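Local coordinates for protein ribonuclease (Chelonia mydas, PDB 2ZPO) that probably cleaves single- and double-stranded RNA on the 3' side of pyrimidine nucleotides, as a secreted endonuclease of the pancreatic ribonuclease family, at residues A[17-22]-A[26-31]; A[34-39]-A[92-97]; A[45-50]-A[113-118]; A[55-60]-A[101-106]. All coordinates share one frame; numbering follows the deposited sequence.

Contact 1 of 4, residues A[17-22]-A[26-31]; sequences TAAPDT and CNQMMQ. With SO4 (sulfate ion), chain D.
Thr17 meets Met29 where the connection between helix 3-11 and helix 22-32 turns back along the second helix. In pancreatic ribonucleases this connection joins the N-terminal helix to the rest of the molecule. Met29 makes the apolar link. Its CB packs on the ring of Phe46 in strand 43-47, and CG, set opposite the carbonyl carbon by chi1 of -69°, carries the chain outward from the helix. SD then lies nearly equidistant from the three side-chain atoms of Thr17, 3.8 Å from CB and only slightly farther from CG2. Bends at chi2 and chi3 fold the terminal CE back, so that the sulfur and not the methyl is foremost. The hydroxyl of Thr17 has its polar partner in Asp13.

The preceding residue, Gln28, extends its amide toward the loop, and its OE1 is 4.1 Å from Ala19 CB. A water 3.2 Å from Gln28 OE1 donates to it and reaches Ala18 O only weakly, a loose bridge between the amide and the loop.

The first turn of the helix closes with Cys26 N donating to Thr22 O over 2.9 Å, nearly straight at 165°. Asp21, at the N-cap position, caps a backbone N of the same turn. Cys26 itself is disulfide-bonded to Cys81, which ties this turn to strand 69-83. The CB of Thr22 points away from segment 26-31, and its OG1 donates to O1 of a sulfate, probably from the crystallisation liquor, at 2.8 Å, sharing the anion with Thr98 OG1.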
loop_
_atom_site.group_PDB
_atom_site.type_symbol
_atom_site.label_atom_id
_atom_site.label_comp_id
_atom_site.label_asym_id
_atom_site.label_seq_id
_atom_site.Cartn_x
_atom_site.Cartn_y
_atom_site.Cartn_z
ATOM N N THR A 17 8.998 2.026 -8.398
ATOM C CA THR A 17 9.033 1.655 -9.811
ATOM C C THR A 17 8.902 2.913 -10.653
ATOM O O THR A 17 8.073 3.775 -10.379
ATOM C CB THR A 17 7.922 0.623 -10.115
ATOM O OG1 THR A 17 8.220 -0.581 -9.425
ATOM C CG2 THR A 17 7.792 0.328 -11.625
ATOM N N ALA A 18 9.784 3.045 -11.651
ATOM C CA ALA A 18 9.801 4.211 -12.511
ATOM C C ALA A 18 8.567 4.211 -13.414
ATOM O O ALA A 18 8.090 3.151 -13.817
ATOM C CB ALA A 18 11.089 4.224 -13.361
ATOM N N ALA A 19 8.044 5.403 -13.669
ATOM C CA ALA A 19 6.868 5.599 -14.523
ATOM C C ALA A 19 6.860 7.045 -15.005
ATOM O O ALA A 19 7.520 7.887 -14.393
ATOM C CB ALA A 19 5.570 5.255 -13.759
ATOM N N PRO A 20 6.138 7.348 -16.116
ATOM C CA PRO A 20 6.121 8.727 -16.650
ATOM C C PRO A 20 5.350 9.728 -15.802
ATOM O O PRO A 20 5.688 10.918 -15.790
ATOM C CB PRO A 20 5.467 8.589 -18.036
ATOM C CG PRO A 20 4.972 7.184 -18.144
ATOM C CD PRO A 20 5.372 6.395 -16.938
ATOM N N ASP A 21 4.321 9.254 -15.096
ATOM C CA ASP A 21 3.500 10.114 -14.258
ATOM C C ASP A 21 2.719 9.210 -13.298
ATOM O O ASP A 21 2.759 7.994 -13.436
ATOM C CB ASP A 21 2.553 10.927 -15.127
ATOM C CG ASP A 21 1.830 10.069 -16.155
ATOM O OD1 ASP A 21 1.056 9.177 -15.758
ATOM O OD2 ASP A 21 2.031 10.279 -17.372
ATOM N N THR A 22 2.003 9.799 -12.345
ATOM C CA THR A 22 1.380 8.980 -11.297
ATOM C C THR A 22 0.175 8.174 -11.786
ATOM O O THR A 22 -0.057 7.058 -11.340
ATOM C CB THR A 22 1.003 9.830 -10.082
ATOM O OG1 THR A 22 2.111 10.661 -9.726
ATOM C CG2 THR A 22 0.665 8.928 -8.922
ATOM N N CYS A 26 0.050 4.193 -11.391
ATOM C CA CYS A 26 -1.084 3.476 -10.802
ATOM C C CYS A 26 -1.679 2.418 -11.732
ATOM O O CYS A 26 -1.925 1.291 -11.340
ATOM C CB CYS A 26 -2.124 4.482 -10.343
ATOM S SG CYS A 26 -1.665 5.341 -8.840
ATOM N N ASN A 27 -1.876 2.790 -12.998
ATOM C CA ASN A 27 -2.415 1.868 -13.952
ATOM C C ASN A 27 -1.541 0.611 -14.104
ATOM O O ASN A 27 -2.037 -0.519 -14.080
ATOM C CB ASN A 27 -2.608 2.602 -15.279
ATOM C CG ASN A 27 -3.813 3.549 -15.242
ATOM O OD1 ASN A 27 -4.753 3.352 -14.444
ATOM N ND2 ASN A 27 -3.818 4.553 -16.123
ATOM N N GLN A 28 -0.234 0.827 -14.211
ATOM C CA GLN A 28 0.704 -0.277 -14.379
ATOM C C GLN A 28 0.810 -1.134 -13.118
ATOM O O GLN A 28 0.786 -2.358 -13.172
ATOM C CB GLN A 28 2.089 0.275 -14.755
ATOM C CG GLN A 28 2.098 0.916 -16.140
ATOM C CD GLN A 28 3.474 1.463 -16.575
ATOM O OE1 GLN A 28 4.256 1.967 -15.767
ATOM N NE2 GLN A 28 3.745 1.387 -17.878
ATOM N N MET A 29 0.920 -0.481 -11.972
ATOM C CA MET A 29 1.252 -1.203 -10.730
ATOM C C MET A 29 0.030 -1.976 -10.224
ATOM O O MET A 29 0.153 -3.102 -9.737
ATOM C CB MET A 29 1.793 -0.229 -9.673
ATOM C CG MET A 29 3.156 0.351 -9.977
ATOM S SD MET A 29 4.478 -0.885 -10.045
ATOM C CE MET A 29 4.186 -1.811 -8.562
ATOM N N MET A 30 -1.153 -1.386 -10.376
ATOM C CA MET A 30 -2.378 -2.073 -9.947
ATOM C C MET A 30 -2.541 -3.371 -10.714
ATOM O O MET A 30 -2.963 -4.362 -10.160
ATOM C CB MET A 30 -3.592 -1.166 -10.119
ATOM C CG MET A 30 -3.653 -0.004 -9.112
ATOM S SD MET A 30 -3.605 -0.483 -7.354
ATOM C CE MET A 30 -5.270 -1.103 -7.118
ATOM N N GLN A 31 -2.182 -3.349 -11.990
ATOM C CA GLN A 31 -2.258 -4.572 -12.801
ATOM C C GLN A 31 -1.130 -5.552 -12.477
ATOM O O GLN A 31 -1.387 -6.726 -12.212
ATOM C CB GLN A 31 -2.209 -4.233 -14.288
ATOM C CG GLN A 31 -2.306 -5.475 -15.164
ATOM C CD GLN A 31 -2.458 -5.167 -16.634
ATOM O OE1 GLN A 31 -2.902 -4.084 -17.016
ATOM N NE2 GLN A 31 -2.107 -6.134 -17.478
HETATM S S SO4 D . 2.056 13.773 -7.706
HETATM O O1 SO4 D . 1.137 12.946 -8.498
HETATM O O2 SO4 D . 1.487 14.070 -6.372
HETATM O O3 SO4 D . 3.343 13.095 -7.614
HETATM O O4 SO4 D . 2.269 15.053 -8.401
HETATM O O HOH W 1 7.006 2.941 -16.994
HETATM O O HOH W 2 5.156 1.334 -13.630
#

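Contact 2 of 4, residues A[34-39]-A[92-97]; sequences GMTLPV and CNYNGG. Unlike the reference sequence in segment 34-39: Leu37 (reference Ser).
The Cys40–Cys92 disulfide marks the site where Thr36, in the loop after helix 22-32, packs against Cys92 at the approach to strand 94-108. Thr36 lays its hydrocarbon side on the disulfide: CB is 3.6 Å from Cys92 SG, and CG2 is 3.8 Å from Cys92 CB. With chi1 of 64°, Thr36 has CG2 opposite its own carbonyl carbon and beside the backbone N, which brings the methyl to Cys92 and Tyr94 together. It reaches Tyr94 at the edge of the ring, near the ring plane, 4.0 Å from CE2 and 3.9 Å from OH. No hydrogen bond joins the two segments. The phenol is held instead by Lys41 O, to which Tyr94 OH is hydrogen-bonded, so that this polar tip is satisfied just beside the apolar contact.

Gly34, with its positive phi, is the C-prime residue of a Schellman motif that ends helix 22-32, and its turn sends the chain into this loop. Met35 then lies against Met30 of that helix and against Asn44 and Phe46 of strand 43-47, while the ring of Tyr94 touches Cys26 and Met30; the contact thus fills the junction of helix 22-32 with strands 43-47 and 94-108.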
loop_
_atom_site.group_PDB
_atom_site.type_symbol
_atom_site.label_atom_id
_atom_site.label_comp_id
_atom_site.label_asym_id
_atom_site.label_seq_id
_atom_site.Cartn_x
_atom_site.Cartn_y
_atom_site.Cartn_z
ATOM N N GLY A 34 -1.517 -7.632 -9.354
ATOM C CA GLY A 34 -2.617 -8.599 -9.214
ATOM C C GLY A 34 -3.907 -8.002 -8.696
ATOM O O GLY A 34 -4.760 -8.714 -8.193
ATOM N N MET A 35 -4.043 -6.684 -8.811
ATOM C CA MET A 35 -5.168 -5.971 -8.215
ATOM C C MET A 35 -6.245 -5.478 -9.214
ATOM O O MET A 35 -7.138 -4.700 -8.858
ATOM C CB MET A 35 -4.646 -4.844 -7.307
ATOM C CG MET A 35 -4.119 -5.368 -5.975
ATOM S SD MET A 35 -3.471 -4.025 -4.926
ATOM C CE MET A 35 -1.957 -3.641 -5.797
ATOM N N THR A 36 -6.190 -5.981 -10.451
ATOM C CA THR A 36 -7.220 -5.622 -11.440
ATOM C C THR A 36 -7.954 -6.832 -12.035
ATOM O O THR A 36 -8.759 -6.674 -12.958
ATOM C CB THR A 36 -6.692 -4.719 -12.565
ATOM O OG1 THR A 36 -5.715 -5.412 -13.330
ATOM C CG2 THR A 36 -6.063 -3.447 -11.994
ATOM N N LEU A 37 -7.670 -8.016 -11.507
ATOM C CA LEU A 37 -8.458 -9.194 -11.845
ATOM C C LEU A 37 -8.831 -9.952 -10.583
ATOM O O LEU A 37 -8.017 -10.034 -9.649
ATOM C CB LEU A 37 -7.699 -10.106 -12.802
ATOM C CG LEU A 37 -7.784 -9.840 -14.304
ATOM C CD1 LEU A 37 -7.072 -10.938 -15.036
ATOM C CD2 LEU A 37 -9.231 -9.739 -14.787
ATOM N N PRO A 38 -10.063 -10.498 -10.534
ATOM C CA PRO A 38 -11.107 -10.409 -11.572
ATOM C C PRO A 38 -11.861 -9.066 -11.642
ATOM O O PRO A 38 -12.618 -8.839 -12.590
ATOM C CB PRO A 38 -12.063 -11.543 -11.191
ATOM C CG PRO A 38 -11.902 -11.672 -9.705
ATOM C CD PRO A 38 -10.492 -11.312 -9.382
ATOM N N VAL A 39 -11.655 -8.192 -10.661
ATOM C CA VAL A 39 -12.321 -6.868 -10.622
ATOM C C VAL A 39 -11.303 -5.767 -10.282
ATOM O O VAL A 39 -10.234 -6.049 -9.754
ATOM C CB VAL A 39 -13.464 -6.828 -9.568
ATOM C CG1 VAL A 39 -14.623 -7.758 -9.983
ATOM C CG2 VAL A 39 -12.952 -7.226 -8.190
ATOM N N CYS A 92 -9.607 -1.018 -15.858
ATOM C CA CYS A 92 -9.391 -0.365 -14.587
ATOM C C CYS A 92 -8.454 0.808 -14.805
ATOM O O CYS A 92 -7.258 0.607 -15.035
ATOM C CB CYS A 92 -8.719 -1.349 -13.623
ATOM S SG CYS A 92 -9.623 -2.884 -13.391
ATOM N N ASN A 93 -8.991 2.023 -14.766
ATOM C CA ASN A 93 -8.189 3.247 -14.890
ATOM C C ASN A 93 -8.091 3.968 -13.569
ATOM O O ASN A 93 -9.099 4.114 -12.853
ATOM C CB ASN A 93 -8.789 4.181 -15.939
ATOM C CG ASN A 93 -8.676 3.606 -17.329
ATOM O OD1 ASN A 93 -7.580 3.489 -17.853
ATOM N ND2 ASN A 93 -9.803 3.229 -17.921
ATOM N N TYR A 94 -6.883 4.403 -13.221
ATOM C CA TYR A 94 -6.637 4.998 -11.910
ATOM C C TYR A 94 -6.155 6.422 -12.014
ATOM O O TYR A 94 -5.604 6.813 -13.036
ATOM C CB TYR A 94 -5.600 4.160 -11.123
ATOM C CG TYR A 94 -6.157 2.812 -10.718
ATOM C CD1 TYR A 94 -6.835 2.656 -9.498
ATOM C CD2 TYR A 94 -6.052 1.710 -11.561
ATOM C CE1 TYR A 94 -7.377 1.442 -9.134
ATOM C CE2 TYR A 94 -6.594 0.462 -11.196
ATOM C CZ TYR A 94 -7.262 0.343 -9.981
ATOM O OH TYR A 94 -7.803 -0.877 -9.612
ATOM N N ASN A 95 -6.401 7.195 -10.954
ATOM C CA ASN A 95 -5.695 8.454 -10.727
ATOM C C ASN A 95 -4.844 8.237 -9.477
ATOM O O ASN A 95 -5.057 7.288 -8.730
ATOM C CB ASN A 95 -6.664 9.616 -10.506
ATOM C CG ASN A 95 -7.525 9.903 -11.729
ATOM O OD1 ASN A 95 -7.013 10.097 -12.844
ATOM N ND2 ASN A 95 -8.836 9.911 -11.531
ATOM N N GLY A 96 -3.859 9.100 -9.261
ATOM C CA GLY A 96 -2.937 8.869 -8.159
ATOM C C GLY A 96 -2.361 10.169 -7.642
ATOM O O GLY A 96 -2.376 11.173 -8.343
ATOM N N GLY A 97 -1.893 10.144 -6.396
ATOM C CA GLY A 97 -1.121 11.230 -5.818
ATOM C C GLY A 97 0.051 10.640 -5.061
ATOM O O GLY A 97 0.047 9.455 -4.731
#

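Contact 3 of 4, residues A[45-50]-A[113-118]; sequences TFVHAS and VHYDRA. With SO4 (sulfate ion), chain B; SO4 (sulfate ion), chain C.
Thr45 and Tyr115 come closest in backbone, with their CA atoms 7.9 Å apart, yet no hydrogen bond joins the segments: strand 43-47 pairs with strand 69-83, and strand 111-118 with strand 94-108. Two classic beta bulges flank Tyr115, one with Val113 and His114 facing Ala106, the other with Asp116 and Arg117 facing Arg104.

Tyr115 makes the link between the strands. Its CG stands opposite the backbone N (chi1 -179°), and the ring reaches out to Thr45, whose CB lies over one face in a CH-pi contact, 4.0 Å from the centroid and 27° off the normal. The Thr45 methyl CG2 sits farther out, 3.6 Å from Tyr115 OH. Val47 comes in obliquely from the same side of the ring plane, its CG2 3.9 Å from Tyr115 CE1.

This is the active-site cleft of the ribonuclease A fold. In the conformer given, one of two, ND1 of His114, by similarity the proton donor, donates to O3 of a sulfate over 2.8 Å, the oxygen lying in the imidazole plane; this bond may be only partly occupied. Tyr115 N holds O4 of the same ion at 2.7 Å, and His11 NE2 is a further partner, an arrangement consistent with a phosphate site. Thr45, by similarity a substrate-binding residue, has its carbonyl O hydrogen-bonded to His11 ND1.

A water 2.7 Å from both Thr45 OG1 and Tyr115 OH donates to O4 of a second sulfate, which Ala118 N also holds. A leucine in place of Tyr115 would probably deprive Thr45 CB of its aromatic face and cost this water one of its partners.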
loop_
_atom_site.group_PDB
_atom_site.type_symbol
_atom_site.label_atom_id
_atom_site.label_comp_id
_atom_site.label_asym_id
_atom_site.label_seq_id
_atom_site.Cartn_x
_atom_site.Cartn_y
_atom_site.Cartn_z
ATOM N N THR A 45 -2.674 1.953 -1.566
ATOM C CA THR A 45 -1.454 2.701 -1.329
ATOM C C THR A 45 -0.218 1.809 -1.455
ATOM O O THR A 45 -0.139 0.714 -0.857
ATOM C CB THR A 45 -1.477 3.362 0.068
ATOM O OG1 THR A 45 -2.568 4.304 0.125
ATOM C CG2 THR A 45 -0.141 4.061 0.356
ATOM N N PHE A 46 0.767 2.308 -2.201
ATOM C CA PHE A 46 2.072 1.670 -2.296
ATOM C C PHE A 46 3.010 2.444 -1.409
ATOM O O PHE A 46 3.064 3.682 -1.474
ATOM C CB PHE A 46 2.564 1.700 -3.745
ATOM C CG PHE A 46 1.728 0.851 -4.672
ATOM C CD1 PHE A 46 1.917 -0.541 -4.718
ATOM C CD2 PHE A 46 0.718 1.430 -5.456
ATOM C CE1 PHE A 46 1.127 -1.346 -5.583
ATOM C CE2 PHE A 46 -0.059 0.635 -6.323
ATOM C CZ PHE A 46 0.145 -0.749 -6.377
ATOM N N VAL A 47 3.722 1.724 -0.546
ATOM C CA VAL A 47 4.662 2.366 0.370
ATOM C C VAL A 47 6.064 2.145 -0.208
ATOM O O VAL A 47 6.436 1.009 -0.494
ATOM C CB VAL A 47 4.565 1.752 1.798
ATOM C CG1 VAL A 47 5.522 2.458 2.716
ATOM C CG2 VAL A 47 3.117 1.825 2.359
ATOM N N HIS A 48 6.855 3.221 -0.339
ATOM C CA HIS A 48 8.209 3.130 -0.938
ATOM C C HIS A 48 9.263 3.069 0.154
ATOM O O HIS A 48 10.055 3.997 0.369
ATOM C CB HIS A 48 8.445 4.277 -1.934
ATOM C CG HIS A 48 7.300 4.452 -2.874
ATOM N ND1 HIS A 48 6.800 3.404 -3.623
ATOM C CD2 HIS A 48 6.496 5.519 -3.123
ATOM C CE1 HIS A 48 5.761 3.832 -4.327
ATOM N NE2 HIS A 48 5.559 5.109 -4.040
ATOM N N ALA A 49 9.245 1.953 0.867
ATOM C CA ALA A 49 10.252 1.638 1.888
ATOM C C ALA A 49 10.374 0.117 1.854
ATOM O O ALA A 49 9.496 -0.578 1.347
ATOM C CB ALA A 49 9.777 2.080 3.256
ATOM N N SER A 50 11.457 -0.393 2.410
ATOM C CA SER A 50 11.656 -1.839 2.391
ATOM C C SER A 50 10.677 -2.597 3.289
ATOM O O SER A 50 10.073 -2.054 4.225
ATOM C CB SER A 50 13.091 -2.171 2.813
ATOM O OG SER A 50 13.296 -1.935 4.181
ATOM N N VAL A 113 -0.080 -7.226 8.090
ATOM C CA VAL A 113 -1.075 -8.003 7.327
ATOM C C VAL A 113 -2.062 -7.128 6.543
ATOM O O VAL A 113 -2.618 -7.571 5.552
ATOM C CB VAL A 113 -1.819 -9.043 8.218
ATOM C CG1 VAL A 113 -0.843 -10.138 8.697
ATOM C CG2 VAL A 113 -2.473 -8.373 9.390
ATOM N N HIS A 114 -2.285 -5.902 6.988
ATOM C CA HIS A 114 -3.134 -4.986 6.208
ATOM C C HIS A 114 -2.630 -3.550 6.302
ATOM O O HIS A 114 -2.023 -3.141 7.281
ATOM C CB HIS A 114 -4.583 -4.986 6.706
ATOM C CG HIS A 114 -5.202 -6.346 6.802
ATOM N ND1 HIS A 114 -5.396 -7.150 5.702
ATOM C CD2 HIS A 114 -5.667 -7.040 7.870
ATOM C CE1 HIS A 114 -5.946 -8.291 6.086
ATOM N NE2 HIS A 114 -6.122 -8.248 7.396
ATOM N N TYR A 115 -2.931 -2.778 5.268
ATOM C CA TYR A 115 -2.678 -1.343 5.310
ATOM C C TYR A 115 -3.978 -0.686 5.705
ATOM O O TYR A 115 -5.020 -0.968 5.097
ATOM C CB TYR A 115 -2.214 -0.872 3.932
ATOM C CG TYR A 115 -1.908 0.611 3.864
ATOM C CD1 TYR A 115 -0.629 1.082 4.138
ATOM C CD2 TYR A 115 -2.913 1.548 3.571
ATOM C CE1 TYR A 115 -0.342 2.446 4.108
ATOM C CE2 TYR A 115 -2.619 2.913 3.514
ATOM C CZ TYR A 115 -1.341 3.354 3.779
ATOM O OH TYR A 115 -1.014 4.689 3.747
ATOM N N ASP A 116 -3.938 0.205 6.686
ATOM C CA ASP A 116 -5.157 0.918 7.073
ATOM C C ASP A 116 -5.278 2.269 6.381
ATOM O O ASP A 116 -6.125 2.446 5.518
ATOM C CB ASP A 116 -5.303 1.046 8.580
ATOM C CG ASP A 116 -6.614 1.684 8.959
ATOM O OD1 ASP A 116 -7.575 1.497 8.184
ATOM O OD2 ASP A 116 -6.684 2.331 10.006
ATOM N N ARG A 117 -4.422 3.225 6.748
ATOM C CA ARG A 117 -4.487 4.557 6.160
ATOM C C ARG A 117 -3.197 5.312 6.423
ATOM O O ARG A 117 -2.403 4.895 7.268
ATOM C CB ARG A 117 -5.693 5.317 6.734
ATOM C CG ARG A 117 -5.633 5.636 8.230
ATOM C CD ARG A 117 -6.820 6.555 8.539
ATOM N NE ARG A 117 -6.898 6.994 9.916
ATOM C CZ ARG A 117 -6.267 8.055 10.408
ATOM N NH1 ARG A 117 -5.477 8.787 9.626
ATOM N NH2 ARG A 117 -6.421 8.378 11.685
ATOM N N ALA A 118 -3.017 6.420 5.705
ATOM C CA ALA A 118 -2.004 7.413 6.044
ATOM C C ALA A 118 -2.494 8.254 7.220
ATOM O O ALA A 118 -3.714 8.463 7.375
ATOM C CB ALA A 118 -1.710 8.301 4.843
HETATM S S SO4 B . -5.382 -4.723 2.693
HETATM O O1 SO4 B . -5.151 -4.566 1.259
HETATM O O2 SO4 B . -6.799 -4.572 3.020
HETATM O O3 SO4 B . -4.932 -6.050 3.173
HETATM O O4 SO4 B . -4.684 -3.666 3.401
HETATM S S SO4 C . -6.105 7.430 3.298
HETATM O O1 SO4 C . -6.122 7.668 1.846
HETATM O O2 SO4 C . -6.523 8.633 4.011
HETATM O O3 SO4 C . -7.031 6.358 3.690
HETATM O O4 SO4 C . -4.749 7.041 3.677
HETATM O O HOH W 3 -2.603 6.120 2.173
#

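Contact 4 of 4, residues A[55-60]-A[101-106]; sequences TTICGP and QRIRIA
A chi1 of -63° turns Ile57 so that CG2 stands opposite the backbone N, facing Ile105, while chi2 of 165° extends CD1 toward Ile103. The two strand isoleucines share a torsion of their own: chi1 near 60° in both Ile103 and Ile105 puts CG1 between the backbone N and the carbonyl carbon, and from there both CD1 methyls reach the Ile57 side chain. CD1 of Ile57 meets CD1 of Ile103 at 3.8 Å, the side chains crossing at about a right angle. Ile105 runs obliquely past the other branch, with CG1 3.8 Å from Ile57 CG2 and CD1 equally near Ile57 CB.

In this part of the ribonuclease fold a short 3-10 segment, 56-58, follows helix 51-55 and packs on strand 94-108; Cys58 N donates to Thr55 O at 3.0 Å to form its turn. An alanine in place of Ile57 would probably open a gap between the turn and the strand, leaving the CD1 methyls of Ile103 and Ile105 without Ile57 to pack on. Cys58 adds a looser contact, its SG 4.1 Å from Ile105 CD1, and its disulfide to Cys107 ties the turn covalently to the same strand. Ile103 also touches Tyr115 of strand 111-118.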
loop_
_atom_site.group_PDB
_atom_site.type_symbol
_atom_site.label_atom_id
_atom_site.label_comp_id
_atom_site.label_asym_id
_atom_site.label_seq_id
_atom_site.Cartn_x
_atom_site.Cartn_y
_atom_site.Cartn_z
ATOM N N THR A 55 7.992 -3.595 8.428
ATOM C CA THR A 55 7.801 -4.582 9.500
ATOM C C THR A 55 8.122 -4.082 10.919
ATOM O O THR A 55 7.483 -4.491 11.911
ATOM C CB THR A 55 8.549 -5.899 9.173
ATOM O OG1 THR A 55 8.059 -6.426 7.935
ATOM C CG2 THR A 55 8.394 -6.912 10.294
ATOM N N THR A 56 9.060 -3.145 11.033
ATOM C CA THR A 56 9.405 -2.668 12.354
ATOM C C THR A 56 8.253 -1.865 12.965
ATOM O O THR A 56 8.239 -1.664 14.163
ATOM C CB THR A 56 10.702 -1.865 12.360
ATOM O OG1 THR A 56 11.070 -1.591 13.712
ATOM C CG2 THR A 56 10.532 -0.564 11.608
ATOM N N ILE A 57 7.303 -1.448 12.125
ATOM C CA ILE A 57 6.121 -0.726 12.630
ATOM C C ILE A 57 5.365 -1.614 13.625
ATOM O O ILE A 57 4.748 -1.108 14.590
ATOM C CB ILE A 57 5.183 -0.265 11.471
ATOM C CG1 ILE A 57 5.912 0.743 10.559
ATOM C CG2 ILE A 57 3.887 0.369 12.037
ATOM C CD1 ILE A 57 5.249 0.960 9.258
ATOM N N CYS A 58 5.438 -2.925 13.387
ATOM C CA CYS A 58 4.759 -3.909 14.253
ATOM C C CYS A 58 5.436 -4.053 15.611
ATOM O O CYS A 58 4.873 -4.667 16.544
ATOM C CB CYS A 58 4.646 -5.265 13.547
ATOM S SG CYS A 58 3.748 -5.165 12.020
ATOM N N GLY A 59 6.634 -3.485 15.732
ATOM C CA GLY A 59 7.422 -3.558 16.960
ATOM C C GLY A 59 8.032 -2.208 17.288
ATOM O O GLY A 59 7.317 -1.205 17.386
ATOM N N PRO A 60 9.372 -2.165 17.450
ATOM C CA PRO A 60 9.986 -0.946 17.971
ATOM C C PRO A 60 9.879 0.285 17.056
ATOM O O PRO A 60 10.050 1.407 17.540
ATOM C CB PRO A 60 11.448 -1.352 18.207
ATOM C CG PRO A 60 11.684 -2.517 17.324
ATOM C CD PRO A 60 10.354 -3.238 17.195
ATOM N N GLN A 101 4.221 10.537 4.504
ATOM C CA GLN A 101 3.287 10.489 5.627
ATOM C C GLN A 101 3.602 9.286 6.496
ATOM O O GLN A 101 4.079 8.261 5.977
ATOM C CB GLN A 101 1.861 10.339 5.106
ATOM C CG GLN A 101 1.332 11.553 4.322
ATOM C CD GLN A 101 -0.128 11.398 4.023
ATOM O OE1 GLN A 101 -0.981 11.697 4.866
ATOM N NE2 GLN A 101 -0.431 10.869 2.854
ATOM N N ARG A 102 3.351 9.429 7.801
ATOM C CA ARG A 102 3.306 8.240 8.667
ATOM C C ARG A 102 2.111 7.388 8.246
ATOM O O ARG A 102 1.149 7.866 7.626
ATOM C CB ARG A 102 3.215 8.616 10.160
ATOM C CG ARG A 102 4.434 9.433 10.658
ATOM C CD ARG A 102 4.185 10.069 12.031
ATOM N NE ARG A 102 3.833 9.098 13.051
ATOM C CZ ARG A 102 2.742 9.118 13.813
ATOM N NH1 ARG A 102 1.851 10.098 13.719
ATOM N NH2 ARG A 102 2.567 8.161 14.713
ATOM N N ILE A 103 2.182 6.107 8.579
ATOM C CA ILE A 103 1.127 5.173 8.181
ATOM C C ILE A 103 0.631 4.336 9.359
ATOM O O ILE A 103 1.369 4.104 10.335
ATOM C CB ILE A 103 1.563 4.222 7.010
ATOM C CG1 ILE A 103 2.750 3.331 7.408
ATOM C CG2 ILE A 103 1.861 5.051 5.748
ATOM C CD1 ILE A 103 3.120 2.239 6.393
ATOM N N ARG A 104 -0.617 3.856 9.213
ATOM C CA ARG A 104 -1.280 3.012 10.207
ATOM C C ARG A 104 -1.545 1.694 9.512
ATOM O O ARG A 104 -2.186 1.669 8.447
ATOM C CB ARG A 104 -2.610 3.652 10.673
ATOM C CG ARG A 104 -3.373 2.787 11.666
ATOM C CD ARG A 104 -4.546 3.509 12.282
ATOM N NE ARG A 104 -4.058 4.548 13.184
ATOM C CZ ARG A 104 -4.829 5.439 13.782
ATOM N NH1 ARG A 104 -6.148 5.406 13.574
ATOM N NH2 ARG A 104 -4.275 6.347 14.576
ATOM N N ILE A 105 -0.959 0.642 10.043
ATOM C CA ILE A 105 -1.142 -0.705 9.479
ATOM C C ILE A 105 -1.737 -1.657 10.546
ATOM O O ILE A 105 -1.740 -1.329 11.720
ATOM C CB ILE A 105 0.196 -1.281 8.877
ATOM C CG1 ILE A 105 1.260 -1.491 9.966
ATOM C CG2 ILE A 105 0.708 -0.357 7.771
ATOM C CD1 ILE A 105 2.547 -2.180 9.439
ATOM N N ALA A 106 -2.259 -2.802 10.108
ATOM C CA ALA A 106 -2.640 -3.866 11.045
ATOM C C ALA A 106 -1.525 -4.873 11.079
ATOM O O ALA A 106 -1.028 -5.303 10.019
ATOM C CB ALA A 106 -3.925 -4.546 10.589
#

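Contacts 1 and 2 lie side by side, centres about 10 Å apart, joined by hydrogen bonds from Tyr94 N to Asn27 OD1 and from Met35 N to Met30 O. Contacts 3 and 4 form a second group, centres about 9 Å apart, linked by backbone hydrogen bonds between neighbouring strands 94-108 and 111-118. Phe46 bridges the groups by packing on Met29, Met30 and Met35. Along the chain contact 1 closes first, contact 2 crosses both 3 and 4, and contact 4 is nested within 3. Strand 94-108 serves contacts 2 and 4, whose centres are about 25 Å apart, so one long strand connects the disulfide-tied outer region to the neighbourhood of the cleft at contact 3, with its catalytic histidine assigned by similarity.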